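PDB 4QDJ: magnesium-protoporphyrin O-methyltransferase from Synechocystis sp., which transfers a methyl group from S-adenosyl-L-methionine to Mg-protoporphyrin IX, giving the 13-monomethyl ester in chlorophyll biosynthesis. Local coordinates for residues Q45-S50 with Y220-L225; Y128-C133 with D157-L162. One frame throughout, in Å; residues are numbered along the deposited sequence.

Contact 1 of 2, residues Q45-S50 with Y220-L225; sequences QQTVDS and YYSRIL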
loop_
_atom_site.group_PDB
_atom_site.type_symbol
_atom_site.label_atom_id
_atom_site.label_comp_id
_atom_site.label_asym_id
_atom_site.label_seq_id
_atom_site.Cartn_x
_atom_site.Cartn_y
_atom_site.Cartn_z
ATOM N N GLN A 45 -4.082 -11.018 -1.973
ATOM C CA GLN A 45 -5.522 -10.860 -1.801
ATOM C C GLN A 45 -5.916 -11.030 -0.332
ATOM O O GLN A 45 -6.824 -10.356 0.157
ATOM C CB GLN A 45 -6.295 -11.841 -2.683
ATOM C CG GLN A 45 -7.801 -11.626 -2.655
ATOM C CD GLN A 45 -8.212 -10.297 -3.262
ATOM O OE1 GLN A 45 -7.866 -9.992 -4.404
ATOM N NE2 GLN A 45 -8.948 -9.497 -2.500
ATOM N N GLN A 46 -5.230 -11.926 0.370
ATOM C CA GLN A 46 -5.488 -12.128 1.792
ATOM C C GLN A 46 -5.117 -10.885 2.596
ATOM O O GLN A 46 -5.844 -10.483 3.506
ATOM C CB GLN A 46 -4.731 -13.351 2.317
ATOM C CG GLN A 46 -4.934 -13.607 3.803
ATOM C CD GLN A 46 -4.322 -14.914 4.262
ATOM O OE1 GLN A 46 -4.338 -15.910 3.539
ATOM N NE2 GLN A 46 -3.779 -14.919 5.474
ATOM N N THR A 47 -3.988 -10.275 2.252
ATOM C CA THR A 47 -3.548 -9.056 2.923
ATOM C C THR A 47 -4.571 -7.943 2.729
ATOM O O THR A 47 -4.979 -7.286 3.688
ATOM C CB THR A 47 -2.173 -8.591 2.404
ATOM O OG1 THR A 47 -1.198 -9.602 2.679
ATOM C CG2 THR A 47 -1.753 -7.289 3.080
ATOM N N VAL A 48 -4.987 -7.744 1.483
ATOM C CA VAL A 48 -6.008 -6.752 1.170
ATOM C C VAL A 48 -7.296 -7.018 1.943
ATOM O O VAL A 48 -7.828 -6.124 2.602
ATOM C CB VAL A 48 -6.296 -6.703 -0.344
ATOM C CG1 VAL A 48 -7.530 -5.855 -0.627
ATOM C CG2 VAL A 48 -5.085 -6.165 -1.092
ATOM N N ASP A 49 -7.783 -8.254 1.879
ATOM C CA ASP A 49 -9.030 -8.613 2.550
ATOM C C ASP A 49 -8.954 -8.435 4.067
ATOM O O ASP A 49 -9.934 -8.043 4.697
ATOM C CB ASP A 49 -9.456 -10.042 2.197
ATOM C CG ASP A 49 -9.980 -10.165 0.777
ATOM O OD1 ASP A 49 -10.330 -9.129 0.171
ATOM O OD2 ASP A 49 -10.047 -11.303 0.266
ATOM N N SER A 50 -7.792 -8.718 4.650
ATOM C CA SER A 50 -7.596 -8.555 6.088
ATOM C C SER A 50 -7.710 -7.090 6.499
ATOM O O SER A 50 -8.309 -6.762 7.523
ATOM C CB SER A 50 -6.235 -9.113 6.518
ATOM O OG SER A 50 -6.211 -10.529 6.445
ATOM N N TYR A 220 4.903 -15.785 -0.468
ATOM C CA TYR A 220 4.451 -14.455 -0.084
ATOM C C TYR A 220 4.362 -14.339 1.431
ATOM O O TYR A 220 3.694 -15.137 2.087
ATOM C CB TYR A 220 3.098 -14.146 -0.735
ATOM C CG TYR A 220 2.492 -12.815 -0.342
ATOM C CD1 TYR A 220 2.776 -11.658 -1.060
ATOM C CD2 TYR A 220 1.625 -12.719 0.736
ATOM C CE1 TYR A 220 2.216 -10.440 -0.701
ATOM C CE2 TYR A 220 1.063 -11.511 1.101
ATOM C CZ TYR A 220 1.358 -10.376 0.380
ATOM O OH TYR A 220 0.791 -9.179 0.752
ATOM N N TYR A 221 5.045 -13.343 1.982
ATOM C CA TYR A 221 5.057 -13.128 3.422
ATOM C C TYR A 221 4.852 -11.652 3.712
ATOM O O TYR A 221 5.653 -10.813 3.300
ATOM C CB TYR A 221 6.379 -13.607 4.023
ATOM C CG TYR A 221 6.706 -15.045 3.691
ATOM C CD1 TYR A 221 6.279 -16.082 4.511
ATOM C CD2 TYR A 221 7.438 -15.368 2.556
ATOM C CE1 TYR A 221 6.574 -17.399 4.212
ATOM C CE2 TYR A 221 7.735 -16.680 2.246
ATOM C CZ TYR A 221 7.303 -17.692 3.078
ATOM O OH TYR A 221 7.598 -19.002 2.774
ATOM N N SER A 222 3.774 -11.337 4.416
ATOM C CA SER A 222 3.439 -9.948 4.685
ATOM C C SER A 222 2.946 -9.774 6.111
ATOM O O SER A 222 1.881 -10.270 6.479
ATOM C CB SER A 222 2.387 -9.451 3.692
ATOM O OG SER A 222 2.257 -8.043 3.750
ATOM N N ARG A 223 3.743 -9.071 6.907
ATOM C CA ARG A 223 3.385 -8.730 8.276
ATOM C C ARG A 223 2.630 -7.407 8.259
ATOM O O ARG A 223 3.106 -6.430 7.687
ATOM C CB ARG A 223 4.655 -8.604 9.120
ATOM C CG ARG A 223 4.430 -8.156 10.551
ATOM C CD ARG A 223 3.679 -9.198 11.364
ATOM N NE ARG A 223 3.809 -8.936 12.794
ATOM C CZ ARG A 223 2.850 -9.149 13.690
ATOM N NH1 ARG A 223 1.674 -9.629 13.309
ATOM N NH2 ARG A 223 3.068 -8.878 14.971
ATOM N N ILE A 224 1.455 -7.377 8.878
ATOM C CA ILE A 224 0.609 -6.188 8.853
ATOM C C ILE A 224 0.511 -5.568 10.242
ATOM O O ILE A 224 0.198 -6.255 11.209
ATOM C CB ILE A 224 -0.812 -6.529 8.359
ATOM C CG1 ILE A 224 -0.750 -7.471 7.155
ATOM C CG2 ILE A 224 -1.584 -5.259 8.019
ATOM C CD1 ILE A 224 -2.090 -8.068 6.778
ATOM N N LEU A 225 0.785 -4.270 10.338
ATOM C CA LEU A 225 0.669 -3.554 11.605
ATOM C C LEU A 225 -0.317 -2.403 11.494
ATOM O O LEU A 225 -0.233 -1.593 10.572
ATOM C CB LEU A 225 2.027 -3.000 12.043
ATOM C CG LEU A 225 3.172 -3.992 12.241
ATOM C CD1 LEU A 225 4.438 -3.257 12.657
ATOM C CD2 LEU A 225 2.799 -5.048 13.270
#
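T47 and S50 of helix 35-58 face Y220, S222 and I224 at the start of strand 221-229, where this helix lies against one face of the class I methyltransferase sheet. The strand runs antiparallel between 159-164 and 207-216, the hallmark seventh strand of this fold. Over these short segments helix and strand point nearly the same way, 13° apart, with their axes 9.8 Å from each other. T47 is the hub. Its two branches do different work. T47 OG1 lies 2.8 Å from Y220 OH and meets the tyrosine ring at its edge, in the ring plane. T47 OG1 is also hydrogen-bonded to T215 OG1 on the next strand. S222 CB lies beside T47 OG1, at 3.7 Å. The other branch, T47 CG2, touches I224 CD1 at 3.8 Å. With chi1 at -62°, OG1 sits beside the backbone N and CG2 opposite it, which sends the oxygen to the tyrosine and the methyl to the isoleucine. In one of the two conformers of S50, S50 CB adds a looser touch on I224 CD1, at 4.3 Å. Beyond the segments, I224 also rests on V51 and W54 of the same helix. D135 takes Y220 OH on one carboxylate oxygen and S222 OG on the other. The side chain of Y220 comes to about 6 Å from bound S-adenosylmethionine. The contact therefore has a polar end beside the cofactor site and an apolar end formed by I224. The buried hydroxyls of T47 and Y220 lie in a small polar network with T215 and D135. T47 and D135 together probably fix the position of the phenol oxygen.

Contact 2 of 2, residues Y128-C133 with D157-L162; sequences YDTVIC and DRRLIL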
loop_
_atom_site.group_PDB
_atom_site.type_symbol
_atom_site.label_atom_id
_atom_site.label_comp_id
_atom_site.label_asym_id
_atom_site.label_seq_id
_atom_site.Cartn_x
_atom_site.Cartn_y
_atom_site.Cartn_z
ATOM N N TYR A 128 -5.224 12.994 6.791
ATOM C CA TYR A 128 -6.200 11.920 6.657
ATOM C C TYR A 128 -6.448 11.286 8.014
ATOM O O TYR A 128 -5.583 11.326 8.886
ATOM C CB TYR A 128 -5.665 10.843 5.713
ATOM C CG TYR A 128 -5.362 11.335 4.322
ATOM C CD1 TYR A 128 -4.124 11.886 4.011
ATOM C CD2 TYR A 128 -6.312 11.245 3.314
ATOM C CE1 TYR A 128 -3.848 12.340 2.735
ATOM C CE2 TYR A 128 -6.045 11.694 2.041
ATOM C CZ TYR A 128 -4.814 12.237 1.754
ATOM O OH TYR A 128 -4.554 12.683 0.480
ATOM N N ASP A 129 -7.621 10.688 8.197
ATOM C CA ASP A 129 -7.856 9.894 9.395
ATOM C C ASP A 129 -6.924 8.692 9.380
ATOM O O ASP A 129 -6.219 8.421 10.352
ATOM C CB ASP A 129 -9.303 9.410 9.473
ATOM C CG ASP A 129 -9.539 8.478 10.651
ATOM O OD1 ASP A 129 -9.309 7.256 10.510
ATOM O OD2 ASP A 129 -9.948 8.967 11.724
ATOM N N THR A 130 -6.929 7.978 8.258
ATOM C CA THR A 130 -6.179 6.738 8.125
ATOM C C THR A 130 -5.279 6.770 6.896
ATOM O O THR A 130 -5.717 7.120 5.800
ATOM C CB THR A 130 -7.140 5.532 8.036
ATOM O OG1 THR A 130 -7.822 5.375 9.287
ATOM C CG2 THR A 130 -6.386 4.252 7.714
ATOM N N VAL A 131 -4.014 6.422 7.095
ATOM C CA VAL A 131 -3.065 6.301 5.998
ATOM C C VAL A 131 -2.631 4.844 5.902
ATOM O O VAL A 131 -2.320 4.217 6.915
ATOM C CB VAL A 131 -1.840 7.214 6.209
ATOM C CG1 VAL A 131 -0.834 7.038 5.081
ATOM C CG2 VAL A 131 -2.281 8.667 6.309
ATOM N N ILE A 132 -2.637 4.302 4.690
ATOM C CA ILE A 132 -2.311 2.896 4.483
ATOM C C ILE A 132 -1.214 2.738 3.437
ATOM O O ILE A 132 -1.253 3.372 2.384
ATOM C CB ILE A 132 -3.552 2.088 4.042
ATOM C CG1 ILE A 132 -4.723 2.335 4.996
ATOM C CG2 ILE A 132 -3.224 0.600 3.964
ATOM C CD1 ILE A 132 -6.004 1.645 4.574
ATOM N N CYS A 133 -0.237 1.889 3.732
ATOM C CA CYS A 133 0.854 1.623 2.806
ATOM C C CYS A 133 1.171 0.132 2.820
ATOM O O CYS A 133 1.872 -0.352 3.709
ATOM C CB CYS A 133 2.083 2.442 3.200
ATOM S SG CYS A 133 3.452 2.366 2.035
ATOM N N ASP A 157 -3.831 11.650 10.914
ATOM C CA ASP A 157 -4.411 12.229 12.120
ATOM C C ASP A 157 -4.573 11.184 13.217
ATOM O O ASP A 157 -4.409 11.486 14.400
ATOM C CB ASP A 157 -5.771 12.862 11.820
ATOM C CG ASP A 157 -5.657 14.163 11.051
ATOM O OD1 ASP A 157 -4.578 14.791 11.092
ATOM O OD2 ASP A 157 -6.654 14.561 10.412
ATOM N N ARG A 158 -4.897 9.954 12.828
ATOM C CA ARG A 158 -5.226 8.930 13.814
ATOM C C ARG A 158 -4.536 7.584 13.603
ATOM O O ARG A 158 -4.063 6.970 14.560
ATOM C CB ARG A 158 -6.742 8.723 13.878
ATOM C CG ARG A 158 -7.192 7.864 15.048
ATOM C CD ARG A 158 -8.704 7.720 15.077
ATOM N NE ARG A 158 -9.202 7.057 13.877
ATOM C CZ ARG A 158 -9.346 5.741 13.758
ATOM N NH1 ARG A 158 -9.032 4.942 14.770
ATOM N NH2 ARG A 158 -9.804 5.223 12.627
ATOM N N ARG A 159 -4.476 7.119 12.360
ATOM C CA ARG A 159 -4.080 5.737 12.118
ATOM C C ARG A 159 -3.179 5.542 10.901
ATOM O O ARG A 159 -3.398 6.134 9.845
ATOM C CB ARG A 159 -5.328 4.854 12.005
ATOM C CG ARG A 159 -5.044 3.414 11.622
ATOM C CD ARG A 159 -6.284 2.549 11.754
ATOM N NE ARG A 159 -7.410 3.076 10.990
ATOM C CZ ARG A 159 -8.608 2.502 10.934
ATOM N NH1 ARG A 159 -8.836 1.375 11.598
ATOM N NH2 ARG A 159 -9.578 3.054 10.218
ATOM N N LEU A 160 -2.161 4.702 11.073
ATOM C CA LEU A 160 -1.271 4.312 9.989
ATOM C C LEU A 160 -1.209 2.789 9.922
ATOM O O LEU A 160 -0.904 2.131 10.914
ATOM C CB LEU A 160 0.127 4.891 10.219
ATOM C CG LEU A 160 1.227 4.548 9.209
ATOM C CD1 LEU A 160 0.814 4.934 7.793
ATOM C CD2 LEU A 160 2.530 5.236 9.597
ATOM N N ILE A 161 -1.521 2.230 8.757
ATOM C CA ILE A 161 -1.447 0.787 8.564
ATOM C C ILE A 161 -0.351 0.470 7.553
ATOM O O ILE A 161 -0.322 1.046 6.469
ATOM C CB ILE A 161 -2.792 0.217 8.079
ATOM C CG1 ILE A 161 -3.852 0.378 9.170
ATOM C CG2 ILE A 161 -2.649 -1.248 7.689
ATOM C CD1 ILE A 161 -5.263 0.120 8.692
ATOM N N LEU A 162 0.553 -0.433 7.923
ATOM C CA LEU A 162 1.683 -0.795 7.073
ATOM C C LEU A 162 1.784 -2.303 6.923
ATOM O O LEU A 162 1.400 -3.049 7.821
ATOM C CB LEU A 162 2.997 -0.304 7.685
ATOM C CG LEU A 162 3.174 1.162 8.064
ATOM C CD1 LEU A 162 4.503 1.347 8.783
ATOM C CD2 LEU A 162 3.097 2.049 6.832
#
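T130 OG1 is gripped side-on by R159, whose NE lies 2.9 Å and NH2 3.1 Å from that one oxygen. Both nitrogens have it in the guanidinium plane. The bend in the arginine chain at chi3 (55°) brings this edge round to the threonine. T130 OG1 gives its own proton to D129 OD1, at 2.7 Å. R158 holds the same carboxylate in a salt bridge with two nitrogens. Its NE reaches D129 OD2 at 3.0 Å in an almost straight bond (172°), while NH2 takes the syn lone pair of OD1. The two planes stay 40° apart, so the pairing is not flat. R158 NH2 also lies over one face of the R159 guanidinium, toward its rim. R159 NH1 turns to D58 and E226, which supply further negative charge. Beyond this end, 130-133 and 159-162 run as parallel strands in direct register. V131 N donates to R159 O at 2.8 Å, and I161 N to V131 O at 2.8 Å. The face bearing I132 and I161 meets L55 of helix 35-58. On the other face V131 CG1 packs on L160 CD1 at 3.8 Å. There V131 and C133 touch L152 of helix 142-155, the crossover of this beta-alpha-beta unit in the Rossmann-like core. The acids around the two arginines probably offset their close positive charges and help hold the start of the strand pair.

From the N terminus, helix 35-58 comes first and supplies one side of contact 1. The chain then builds strands 65-69, 86-91 and 115-118 before reaching 128-133. Contact 2 closes a short loop from there, across helix 142-155, to 157-162. Only later does 220-225 return to the helix, so contact 1 closes a long loop with contact 2 nested inside it. The two meet in the sheet, where strand 221-229 is the antiparallel neighbour of 159-164. L225 N lies 2.9 Å from L162 O, a probable hydrogen bond. I224 CG2 also packs on I161 CG2. Helix 35-58, part of contact 1, also packs through L55 on I132 and I161 of contact 2, on the same sheet face.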